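Long-range contacts in putative malic enzyme ((S)-malate:NAD+ oxidoreductase (decarboxylating)) (Streptococcus pyogenes, PDB 2A9F), which probably catalyses the NAD-dependent oxidative decarboxylation of (S)-malate with the help of a divalent metal ion such as magnesium or manganese: residues P85-M89 against P109-D113; V124-A128 against E154-P158; S178-K184 against A281-F286; K206-A210 against V342-I346. All coordinates share one frame; numbering follows the deposited sequence.

Interaction 1 (P85-M89 against P109-D113); sequences PEAAM and PIVLD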
loop_
_atom_site.group_PDB
_atom_site.type_symbol
_atom_site.label_atom_id
_atom_site.label_comp_id
_atom_site.label_asym_id
_atom_site.label_seq_id
_atom_site.Cartn_x
_atom_site.Cartn_y
_atom_site.Cartn_z
ATOM N N PRO A 85 12.426 8.499 -3.330
ATOM C CA PRO A 85 11.206 7.993 -2.694
ATOM C C PRO A 85 11.167 8.034 -1.151
ATOM O O PRO A 85 10.176 8.491 -0.578
ATOM C CB PRO A 85 11.074 6.577 -3.274
ATOM C CG PRO A 85 12.516 6.204 -3.613
ATOM C CD PRO A 85 13.038 7.475 -4.199
ATOM N N GLU A 86 12.221 7.573 -0.480
ATOM C CA GLU A 86 12.233 7.596 0.991
ATOM C C GLU A 86 12.011 8.996 1.565
ATOM O O GLU A 86 11.170 9.183 2.448
ATOM C CB GLU A 86 13.545 7.034 1.557
ATOM C CG GLU A 86 13.741 5.550 1.332
ATOM C CD GLU A 86 14.667 5.245 0.168
ATOM O OE1 GLU A 86 14.621 5.979 -0.844
ATOM O OE2 GLU A 86 15.434 4.258 0.264
ATOM N N ALA A 87 12.765 9.974 1.059
ATOM C CA ALA A 87 12.650 11.362 1.519
ATOM C C ALA A 87 11.258 11.936 1.255
ATOM O O ALA A 87 10.830 12.877 1.922
ATOM C CB ALA A 87 13.706 12.231 0.841
ATOM N N ALA A 88 10.553 11.360 0.289
ATOM C CA ALA A 88 9.218 11.823 -0.049
ATOM C C ALA A 88 8.149 11.303 0.934
ATOM O O ALA A 88 7.173 12.001 1.231
ATOM C CB ALA A 88 8.866 11.384 -1.469
ATOM N N MET A 89 8.354 10.091 1.444
ATOM C CA MET A 89 7.406 9.441 2.336
ATOM C C MET A 89 6.729 10.352 3.378
ATOM O O MET A 89 5.503 10.326 3.513
ATOM C CB MET A 89 8.072 8.233 3.004
ATOM C CG MET A 89 7.103 7.103 3.385
ATOM S SD MET A 89 6.418 6.090 2.049
ATOM C CE MET A 89 5.637 7.219 1.084
ATOM N N PRO A 109 0.269 5.666 1.804
ATOM C CA PRO A 109 1.317 6.380 1.060
ATOM C C PRO A 109 2.278 5.364 0.421
ATOM O O PRO A 109 2.678 4.399 1.070
ATOM C CB PRO A 109 1.976 7.231 2.138
ATOM C CG PRO A 109 1.842 6.389 3.344
ATOM C CD PRO A 109 0.446 5.828 3.254
ATOM N N ILE A 110 2.625 5.565 -0.849
ATOM C CA ILE A 110 3.511 4.638 -1.556
ATOM C C ILE A 110 4.511 5.325 -2.478
ATOM O O ILE A 110 4.129 6.036 -3.420
ATOM C CB ILE A 110 2.709 3.625 -2.399
ATOM C CG1 ILE A 110 1.992 2.653 -1.479
ATOM C CG2 ILE A 110 3.632 2.848 -3.309
ATOM C CD1 ILE A 110 1.107 1.669 -2.210
ATOM N N VAL A 111 5.795 5.095 -2.212
ATOM C CA VAL A 111 6.848 5.700 -3.022
ATOM C C VAL A 111 7.670 4.639 -3.733
ATOM O O VAL A 111 8.157 3.712 -3.113
ATOM C CB VAL A 111 7.788 6.566 -2.157
ATOM C CG1 VAL A 111 7.066 7.812 -1.701
ATOM C CG2 VAL A 111 8.288 5.763 -0.958
ATOM N N LEU A 112 7.818 4.767 -5.042
ATOM C CA LEU A 112 8.607 3.788 -5.792
ATOM C C LEU A 112 9.877 4.416 -6.351
ATOM O O LEU A 112 9.854 5.575 -6.780
ATOM C CB LEU A 112 7.780 3.213 -6.939
ATOM C CG LEU A 112 6.383 3.785 -7.222
ATOM C CD1 LEU A 112 6.329 4.385 -8.614
ATOM C CD2 LEU A 112 5.372 2.673 -7.120
ATOM N N ASP A 113 10.991 3.686 -6.329
ATOM C CA ASP A 113 12.222 4.246 -6.897
ATOM C C ASP A 113 12.400 3.768 -8.335
ATOM O O ASP A 113 12.995 2.728 -8.597
ATOM C CB ASP A 113 13.476 3.888 -6.076
ATOM C CG ASP A 113 13.727 2.395 -5.999
ATOM O OD1 ASP A 113 14.862 1.989 -5.652
ATOM O OD2 ASP A 113 12.781 1.628 -6.282
#
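Pro85 and Val111 bring their CA atoms within 4.9 Å of each other where the first turn of helix 85-102 passes over the end of strand 106-111. The two short axes run nearly antiparallel, at 161°, with a closest approach of 8.1 Å, so the helix lies almost along the strand it leads to. Val111 is the hub of the packing. Its CB sits 3.5 Å from CB of Pro85, while its methyl CG2 comes up to the carbonyl of the same proline, 3.3 Å from Pro85 O. That oxygen also accepts the N-H of Met89, one turn on. With CG1 anti to its own carbonyl carbon (chi1 -70°), Val111 turns this second methyl toward the helix, 4.0 Å from CB of Ala88. Met89 reaches down to the strand: its chain bends at both chi2 and chi3, which lays SD 3.6 Å from CG2 of Val111 and directs the terminal methyl toward Pro109. At the other, more open end, the Pro85 ring lies against the stem of Asp113, CG to CB 3.5 Å. The contact joins the helix and second strand of the beta-alpha-beta unit formed by strand 67-72, helix 85-102 and strand 106-111; Met92 continues the apolar surface over Val111 and Pro109, and Thr130 and Lys125 of the second subunit pack against Met89 and Asp113.

Interaction 2 (V124-A128 against E154-P158); sequences VKALA and ECHIP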
loop_
_atom_site.group_PDB
_atom_site.type_symbol
_atom_site.label_atom_id
_atom_site.label_comp_id
_atom_site.label_asym_id
_atom_site.label_seq_id
_atom_site.Cartn_x
_atom_site.Cartn_y
_atom_site.Cartn_z
ATOM N N VAL A 124 1.687 0.877 -11.199
ATOM C CA VAL A 124 0.401 1.295 -10.676
ATOM C C VAL A 124 -0.729 0.477 -11.280
ATOM O O VAL A 124 -1.638 0.055 -10.569
ATOM C CB VAL A 124 0.163 2.779 -10.972
ATOM C CG1 VAL A 124 -1.296 3.133 -10.771
ATOM C CG2 VAL A 124 1.060 3.617 -10.079
ATOM N N LYS A 125 -0.677 0.241 -12.587
ATOM C CA LYS A 125 -1.731 -0.535 -13.225
ATOM C C LYS A 125 -1.814 -1.899 -12.524
ATOM O O LYS A 125 -2.891 -2.462 -12.337
ATOM C CB LYS A 125 -1.436 -0.703 -14.727
ATOM C CG LYS A 125 -2.640 -0.469 -15.626
ATOM C CD LYS A 125 -2.237 -0.363 -17.099
ATOM C CE LYS A 125 -1.661 -1.676 -17.615
ATOM N NZ LYS A 125 -1.022 -1.545 -18.951
ATOM N N ALA A 126 -0.666 -2.422 -12.120
ATOM C CA ALA A 126 -0.646 -3.708 -11.449
ATOM C C ALA A 126 -1.174 -3.606 -10.008
ATOM O O ALA A 126 -1.642 -4.596 -9.436
ATOM C CB ALA A 126 0.765 -4.270 -11.472
ATOM N N LEU A 127 -1.092 -2.410 -9.429
ATOM C CA LEU A 127 -1.564 -2.172 -8.073
ATOM C C LEU A 127 -3.055 -1.921 -8.076
ATOM O O LEU A 127 -3.759 -2.287 -7.135
ATOM C CB LEU A 127 -0.887 -0.942 -7.465
ATOM C CG LEU A 127 0.585 -1.018 -7.097
ATOM C CD1 LEU A 127 1.106 0.358 -6.795
ATOM C CD2 LEU A 127 0.756 -1.939 -5.910
ATOM N N ALA A 128 -3.530 -1.303 -9.151
ATOM C CA ALA A 128 -4.933 -0.931 -9.273
ATOM C C ALA A 128 -5.947 -1.852 -8.577
ATOM O O ALA A 128 -6.831 -1.376 -7.883
ATOM C CB ALA A 128 -5.288 -0.749 -10.743
ATOM N N GLU A 154 -5.971 3.700 -19.224
ATOM C CA GLU A 154 -5.809 2.273 -18.972
ATOM C C GLU A 154 -6.339 1.702 -17.648
ATOM O O GLU A 154 -6.458 0.486 -17.520
ATOM C CB GLU A 154 -4.331 1.900 -19.145
ATOM C CG GLU A 154 -3.885 1.881 -20.605
ATOM C CD GLU A 154 -2.377 1.926 -20.786
ATOM O OE1 GLU A 154 -1.660 1.166 -20.100
ATOM O OE2 GLU A 154 -1.909 2.719 -21.632
ATOM N N CYS A 155 -6.667 2.549 -16.673
ATOM C CA CYS A 155 -7.167 2.056 -15.383
ATOM C C CYS A 155 -8.680 1.955 -15.236
ATOM O O CYS A 155 -9.439 2.711 -15.851
ATOM C CB CYS A 155 -6.637 2.912 -14.235
ATOM S SG CYS A 155 -4.998 2.468 -13.678
ATOM N N HIS A 156 -9.100 1.023 -14.382
ATOM C CA HIS A 156 -10.519 0.785 -14.112
ATOM C C HIS A 156 -10.980 1.544 -12.865
ATOM O O HIS A 156 -12.142 1.460 -12.458
ATOM C CB HIS A 156 -10.776 -0.721 -13.944
ATOM C CG HIS A 156 -10.262 -1.548 -15.083
ATOM N ND1 HIS A 156 -8.921 -1.811 -15.266
ATOM C CD2 HIS A 156 -10.905 -2.129 -16.124
ATOM C CE1 HIS A 156 -8.758 -2.519 -16.371
ATOM N NE2 HIS A 156 -9.947 -2.726 -16.911
ATOM N N ILE A 157 -10.053 2.280 -12.263
ATOM C CA ILE A 157 -10.351 3.069 -11.082
ATOM C C ILE A 157 -9.893 4.483 -11.356
ATOM O O ILE A 157 -9.027 4.706 -12.187
ATOM C CB ILE A 157 -9.635 2.522 -9.830
ATOM C CG1 ILE A 157 -8.139 2.336 -10.114
ATOM C CG2 ILE A 157 -10.284 1.217 -9.399
ATOM C CD1 ILE A 157 -7.324 1.928 -8.890
ATOM N N PRO A 158 -10.466 5.460 -10.652
ATOM C CA PRO A 158 -10.107 6.862 -10.845
ATOM C C PRO A 158 -8.683 7.235 -10.455
ATOM O O PRO A 158 -8.220 6.905 -9.368
ATOM C CB PRO A 158 -11.148 7.589 -10.005
ATOM C CG PRO A 158 -11.344 6.649 -8.857
ATOM C CD PRO A 158 -11.430 5.311 -9.550
#
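Lys125 and Glu154 form a salt bridge between the last turn of helix 117-127 and the end of helix 143-154, two helices of the alpha/beta N-terminal domain that connect successive strands of its parallel four-stranded sheet. CB of the lysine makes no close contact with the 154-158 segment, and the first touch comes at CG, which runs past SG of Cys155 at 4.2 Å. Further out, CD lies against the stem of the glutamate, 3.7 Å from CB of Glu154, and is nearer still to its carboxylate, 3.4 Å from Glu154 OE1. A bend at chi3 (65°) then swings the chain round; CE passes the same oxygen, and NZ reaches OE1 of Glu154 at 3.0 Å, meeting it nearly along its C-O bond. The glutamate comes to this point with an extended chain, crossing the lysine at a slant. Its other oxygen, OE2, is taken by Arg150 one turn back on the same helix, so the carboxylate is shared between two positive groups, an arrangement that would be expected to keep it ionised. Inward from the bridge the contact becomes apolar. Ala128 points its methyl at the segment leading to strand 159-161; CB lies 4.4 Å from SG of Cys155 and 3.8 Å from CD1 of Ile157. The same isoleucine methyl also touches the backbone, with CD1 only 3.5 Å from the carbonyl oxygen of Ala128.

Interaction 3 (S178-K184 against A281-F286); sequences SLKLLKK and ARPVIF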
loop_
_atom_site.group_PDB
_atom_site.type_symbol
_atom_site.label_atom_id
_atom_site.label_comp_id
_atom_site.label_asym_id
_atom_site.label_seq_id
_atom_site.Cartn_x
_atom_site.Cartn_y
_atom_site.Cartn_z
ATOM N N SER A 178 -15.743 34.904 -7.204
ATOM C CA SER A 178 -15.278 36.200 -7.655
ATOM C C SER A 178 -16.311 36.828 -8.579
ATOM O O SER A 178 -16.513 38.033 -8.547
ATOM C CB SER A 178 -13.933 36.068 -8.354
ATOM O OG SER A 178 -12.906 36.146 -7.385
ATOM N N LEU A 179 -16.967 36.005 -9.389
ATOM C CA LEU A 179 -17.998 36.472 -10.304
ATOM C C LEU A 179 -19.039 37.229 -9.488
ATOM O O LEU A 179 -19.334 38.400 -9.751
ATOM C CB LEU A 179 -18.665 35.280 -10.992
ATOM C CG LEU A 179 -17.764 34.306 -11.760
ATOM C CD1 LEU A 179 -18.603 33.205 -12.385
ATOM C CD2 LEU A 179 -17.005 35.062 -12.844
ATOM N N LYS A 180 -19.574 36.540 -8.481
ATOM C CA LYS A 180 -20.589 37.081 -7.581
ATOM C C LYS A 180 -20.386 38.522 -7.110
ATOM O O LYS A 180 -21.256 39.373 -7.333
ATOM C CB LYS A 180 -20.721 36.184 -6.350
ATOM C CG LYS A 180 -21.312 34.824 -6.624
ATOM C CD LYS A 180 -22.735 34.929 -7.147
ATOM C CE LYS A 180 -23.417 33.565 -7.152
ATOM N NZ LYS A 180 -23.563 32.981 -5.772
ATOM N N LEU A 181 -19.256 38.796 -6.456
ATOM C CA LEU A 181 -19.003 40.137 -5.936
ATOM C C LEU A 181 -18.518 41.147 -6.959
ATOM O O LEU A 181 -17.874 42.136 -6.611
ATOM C CB LEU A 181 -18.032 40.088 -4.748
ATOM C CG LEU A 181 -16.571 39.668 -4.904
ATOM C CD1 LEU A 181 -15.891 39.617 -3.527
ATOM C CD2 LEU A 181 -16.511 38.317 -5.570
ATOM N N LEU A 182 -18.836 40.898 -8.223
ATOM C CA LEU A 182 -18.470 41.806 -9.300
ATOM C C LEU A 182 -19.739 42.138 -10.080
ATOM O O LEU A 182 -19.836 43.182 -10.728
ATOM C CB LEU A 182 -17.425 41.160 -10.222
ATOM C CG LEU A 182 -16.011 41.737 -10.081
ATOM C CD1 LEU A 182 -15.565 41.614 -8.638
ATOM C CD2 LEU A 182 -15.045 41.017 -11.000
ATOM N N LYS A 183 -20.712 41.235 -9.981
ATOM C CA LYS A 183 -21.999 41.362 -10.652
ATOM C C LYS A 183 -21.881 41.044 -12.127
ATOM O O LYS A 183 -22.588 41.621 -12.949
ATOM C CB LYS A 183 -22.573 42.774 -10.477
ATOM C CG LYS A 183 -23.574 42.914 -9.336
ATOM C CD LYS A 183 -22.966 42.553 -7.989
ATOM C CE LYS A 183 -23.955 42.812 -6.860
ATOM N NZ LYS A 183 -25.221 42.052 -7.042
ATOM N N LYS A 184 -20.991 40.120 -12.460
ATOM C CA LYS A 184 -20.792 39.727 -13.848
ATOM C C LYS A 184 -21.042 38.227 -13.982
ATOM O O LYS A 184 -21.095 37.521 -12.988
ATOM C CB LYS A 184 -19.362 40.068 -14.270
ATOM C CG LYS A 184 -18.949 41.492 -13.915
ATOM C CD LYS A 184 -17.480 41.797 -14.251
ATOM C CE LYS A 184 -17.107 43.226 -13.854
ATOM N NZ LYS A 184 -15.663 43.531 -14.037
ATOM N N ALA A 281 -12.602 46.804 -15.196
ATOM C CA ALA A 281 -12.960 47.575 -14.001
ATOM C C ALA A 281 -12.518 46.995 -12.665
ATOM O O ALA A 281 -11.723 47.618 -11.955
ATOM C CB ALA A 281 -14.456 47.820 -13.984
ATOM N N ARG A 282 -13.057 45.826 -12.309
ATOM C CA ARG A 282 -12.703 45.141 -11.052
ATOM C C ARG A 282 -11.837 43.937 -11.445
ATOM O O ARG A 282 -12.315 42.801 -11.553
ATOM C CB ARG A 282 -13.966 44.657 -10.328
ATOM C CG ARG A 282 -15.111 45.666 -10.311
ATOM C CD ARG A 282 -15.046 46.652 -9.153
ATOM N NE ARG A 282 -16.084 46.375 -8.162
ATOM C CZ ARG A 282 -16.403 47.191 -7.164
ATOM N NH1 ARG A 282 -15.764 48.346 -7.023
ATOM N NH2 ARG A 282 -17.357 46.851 -6.304
ATOM N N PRO A 283 -10.543 44.180 -11.672
ATOM C CA PRO A 283 -9.602 43.133 -12.067
ATOM C C PRO A 283 -9.233 42.101 -11.002
ATOM O O PRO A 283 -8.645 42.430 -9.974
ATOM C CB PRO A 283 -8.396 43.937 -12.539
ATOM C CG PRO A 283 -8.404 45.097 -11.604
ATOM C CD PRO A 283 -9.861 45.483 -11.565
ATOM N N VAL A 284 -9.591 40.849 -11.259
ATOM C CA VAL A 284 -9.257 39.759 -10.356
ATOM C C VAL A 284 -7.899 39.265 -10.855
ATOM O O VAL A 284 -7.547 39.504 -12.009
ATOM C CB VAL A 284 -10.299 38.614 -10.433
ATOM C CG1 VAL A 284 -9.934 37.506 -9.467
ATOM C CG2 VAL A 284 -11.679 39.147 -10.116
ATOM N N ILE A 285 -7.144 38.591 -9.993
ATOM C CA ILE A 285 -5.821 38.091 -10.347
ATOM C C ILE A 285 -5.448 36.843 -9.549
ATOM O O ILE A 285 -5.514 36.840 -8.322
ATOM C CB ILE A 285 -4.752 39.176 -10.086
ATOM C CG1 ILE A 285 -4.848 40.265 -11.162
ATOM C CG2 ILE A 285 -3.361 38.547 -10.023
ATOM C CD1 ILE A 285 -3.859 41.396 -10.982
ATOM N N PHE A 286 -5.051 35.784 -10.244
ATOM C CA PHE A 286 -4.658 34.550 -9.568
ATOM C C PHE A 286 -3.247 34.148 -9.943
ATOM O O PHE A 286 -3.034 33.413 -10.893
ATOM C CB PHE A 286 -5.648 33.430 -9.895
ATOM C CG PHE A 286 -6.983 33.625 -9.255
ATOM C CD1 PHE A 286 -7.123 33.523 -7.878
ATOM C CD2 PHE A 286 -8.085 33.998 -10.010
ATOM C CE1 PHE A 286 -8.342 33.797 -7.262
ATOM C CE2 PHE A 286 -9.309 34.275 -9.403
ATOM C CZ PHE A 286 -9.440 34.177 -8.030
#
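Leu182 packs on the aliphatic stem of Arg282, the two side chains sliding past each other in opposite directions. CG of Leu182 rests 3.6 Å from CB of the arginine, and its methyl CD2 reaches the arginine backbone, 3.3 Å from Arg282 O. That methyl also meets CG2 of Val284 at 4.0 Å. The polar side chain of Ser178 enters the contact only as a packing surface: its OG lies 3.9 Å from CG1 of Val284 and stands at the edge of the Phe286 ring, near the ring plane, 4.0 Å from CZ. Its hydrogen bond goes to the carbonyl of Ala174 within its own helix. Among the charged residues, Lys184 reaches over with a chain extended beyond CG and ends with NZ 3.9 Å from the backbone N of Arg282. The arginine, bent at chi2 and chi3, carries its guanidinium away from that ammonium to a cation-pi contact with Tyr306. In the Rossmann-type NAD-binding domain this pairing lays the end of helix 162-180 and the following turn against strand 284-287, which is held between strands 262-264 and 307-310; Ile307 of the latter packs on both Ser178 and Val284.

Interaction 4 (K206-A210 against V342-I346); sequences KLLAA and VEMQI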
loop_
_atom_site.group_PDB
_atom_site.type_symbol
_atom_site.label_atom_id
_atom_site.label_comp_id
_atom_site.label_asym_id
_atom_site.label_seq_id
_atom_site.Cartn_x
_atom_site.Cartn_y
_atom_site.Cartn_z
ATOM N N LYS A 206 -11.367 23.393 -18.638
ATOM C CA LYS A 206 -12.290 23.454 -17.519
ATOM C C LYS A 206 -13.126 24.720 -17.585
ATOM O O LYS A 206 -14.351 24.654 -17.487
ATOM C CB LYS A 206 -11.531 23.381 -16.195
ATOM C CG LYS A 206 -11.008 21.991 -15.891
ATOM C CD LYS A 206 -10.154 21.978 -14.640
ATOM C CE LYS A 206 -9.532 20.612 -14.456
ATOM N NZ LYS A 206 -8.787 20.190 -15.682
ATOM N N LEU A 207 -12.476 25.868 -17.755
ATOM C CA LEU A 207 -13.206 27.133 -17.856
ATOM C C LEU A 207 -14.303 27.115 -18.933
ATOM O O LEU A 207 -15.435 27.518 -18.694
ATOM C CB LEU A 207 -12.252 28.270 -18.161
ATOM C CG LEU A 207 -11.661 28.995 -16.970
ATOM C CD1 LEU A 207 -10.660 30.017 -17.477
ATOM C CD2 LEU A 207 -12.771 29.670 -16.178
ATOM N N LEU A 208 -13.971 26.644 -20.123
ATOM C CA LEU A 208 -14.963 26.617 -21.185
ATOM C C LEU A 208 -16.112 25.704 -20.791
ATOM O O LEU A 208 -17.280 26.036 -21.008
ATOM C CB LEU A 208 -14.320 26.173 -22.502
ATOM C CG LEU A 208 -13.303 27.207 -23.002
ATOM C CD1 LEU A 208 -12.803 26.824 -24.395
ATOM C CD2 LEU A 208 -13.943 28.595 -23.017
ATOM N N ALA A 209 -15.769 24.568 -20.188
ATOM C CA ALA A 209 -16.750 23.590 -19.730
ATOM C C ALA A 209 -17.582 24.163 -18.584
ATOM O O ALA A 209 -18.733 23.784 -18.386
ATOM C CB ALA A 209 -16.039 22.327 -19.269
ATOM N N ALA A 210 -16.991 25.088 -17.838
ATOM C CA ALA A 210 -17.668 25.699 -16.708
ATOM C C ALA A 210 -18.624 26.790 -17.138
ATOM O O ALA A 210 -19.447 27.238 -16.347
ATOM C CB ALA A 210 -16.651 26.258 -15.735
ATOM N N VAL A 342 -14.598 15.507 -15.967
ATOM C CA VAL A 342 -14.318 16.932 -15.954
ATOM C C VAL A 342 -15.495 17.648 -15.309
ATOM O O VAL A 342 -15.318 18.663 -14.632
ATOM C CB VAL A 342 -14.101 17.482 -17.395
ATOM C CG1 VAL A 342 -13.846 18.988 -17.355
ATOM C CG2 VAL A 342 -12.922 16.767 -18.061
ATOM N N GLU A 343 -16.702 17.130 -15.528
ATOM C CA GLU A 343 -17.883 17.741 -14.918
ATOM C C GLU A 343 -17.829 17.518 -13.406
ATOM O O GLU A 343 -18.251 18.378 -12.627
ATOM C CB GLU A 343 -19.179 17.159 -15.499
ATOM C CG GLU A 343 -19.050 15.803 -16.191
ATOM C CD GLU A 343 -18.516 15.907 -17.615
ATOM O OE1 GLU A 343 -19.094 16.681 -18.414
ATOM O OE2 GLU A 343 -17.527 15.209 -17.938
ATOM N N MET A 344 -17.296 16.361 -13.004
ATOM C CA MET A 344 -17.136 16.013 -11.588
ATOM C C MET A 344 -16.214 17.023 -10.901
ATOM O O MET A 344 -16.440 17.403 -9.748
ATOM C CB MET A 344 -16.547 14.598 -11.441
ATOM C CG MET A 344 -17.571 13.462 -11.552
ATOM S SD MET A 344 -16.849 11.834 -11.789
ATOM C CE MET A 344 -15.902 11.664 -10.307
ATOM N N GLN A 345 -15.175 17.460 -11.609
ATOM C CA GLN A 345 -14.237 18.432 -11.061
ATOM C C GLN A 345 -14.864 19.813 -10.905
ATOM O O GLN A 345 -14.549 20.528 -9.942
ATOM C CB GLN A 345 -12.995 18.511 -11.940
ATOM C CG GLN A 345 -12.257 17.194 -12.026
ATOM C CD GLN A 345 -11.054 17.252 -12.926
ATOM O OE1 GLN A 345 -10.245 18.182 -12.854
ATOM N NE2 GLN A 345 -10.914 16.245 -13.776
ATOM N N ILE A 346 -15.748 20.198 -11.832
ATOM C CA ILE A 346 -16.408 21.505 -11.739
ATOM C C ILE A 346 -17.412 21.395 -10.601
ATOM O O ILE A 346 -17.630 22.348 -9.834
ATOM C CB ILE A 346 -17.147 21.894 -13.057
ATOM C CG1 ILE A 346 -16.132 22.120 -14.182
ATOM C CG2 ILE A 346 -17.950 23.184 -12.861
ATOM C CD1 ILE A 346 -16.766 22.454 -15.520
#
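The carbonyl oxygen of Lys206 accepts the N-H of Ala210 at 2.7 Å, and across the contact the CD1 methyl of Ile346 comes to rest 3.8 Å from the same Lys206 O. That methyl presses end-on against the backbone of residues 206-210. It lies 3.5 Å from the backbone N of Ala210, and the methyls of Ala209 and Ala210 each stand 3.8 Å from it. Ile346 reaches there because CG1 is anti to its own carbonyl carbon (chi1 -67°) and the chain beyond is extended; two alanines in a row leave its end close to the helix backbone. The helices cross steeply, their short axes at 77° and 10.2 Å apart, which confines the touch to a small patch. Helix 198-210 follows strand 190-194 and a glycine-rich turn of the GxGxxG kind, consistent with the dinucleotide-binding helix of a Rossmann fold, so that helix 342-354 packs on the end farther from that turn. Beside the isoleucine, Val342 sets CG1 4.4 Å from CB of Ala209. Farther from the isoleucine methyl, Lys206 runs across Gln345. The lysine is straight until chi4 (54°), where it bends; its CE carbon, rather than the ammonium, comes nearest OE1 of Gln345, and NZ stays 3.8 Å from that oxygen. Gln345 NE2 bonds to the carbonyl of Thr341 just before the segment, which helps fix the rotation of the amide. His165 of helix 162-180 packs against both Lys206 and Gln345.

Interactions 1 and 2 belong to the sheet of the N-terminal domain and follow each other along the chain through strand 106-111 and helix 117-127; both border the second subunit. Interaction 1 is the most buried of the four and is held by apolar packing near the metal-binding region, whereas interaction 2, away from the metal and substrate sites, adds a salt bridge at its more open edge. Interactions 3 and 4 lie in the NAD-binding domain, their segments alternating along the chain, and helix 162-180 flanks or forms part of both. Each is partly buried: strand against helix end in interaction 3, where an arginine reaches an exposed edge, and crossed helices in interaction 4, where a buried Lys206 lies beside a glutamine.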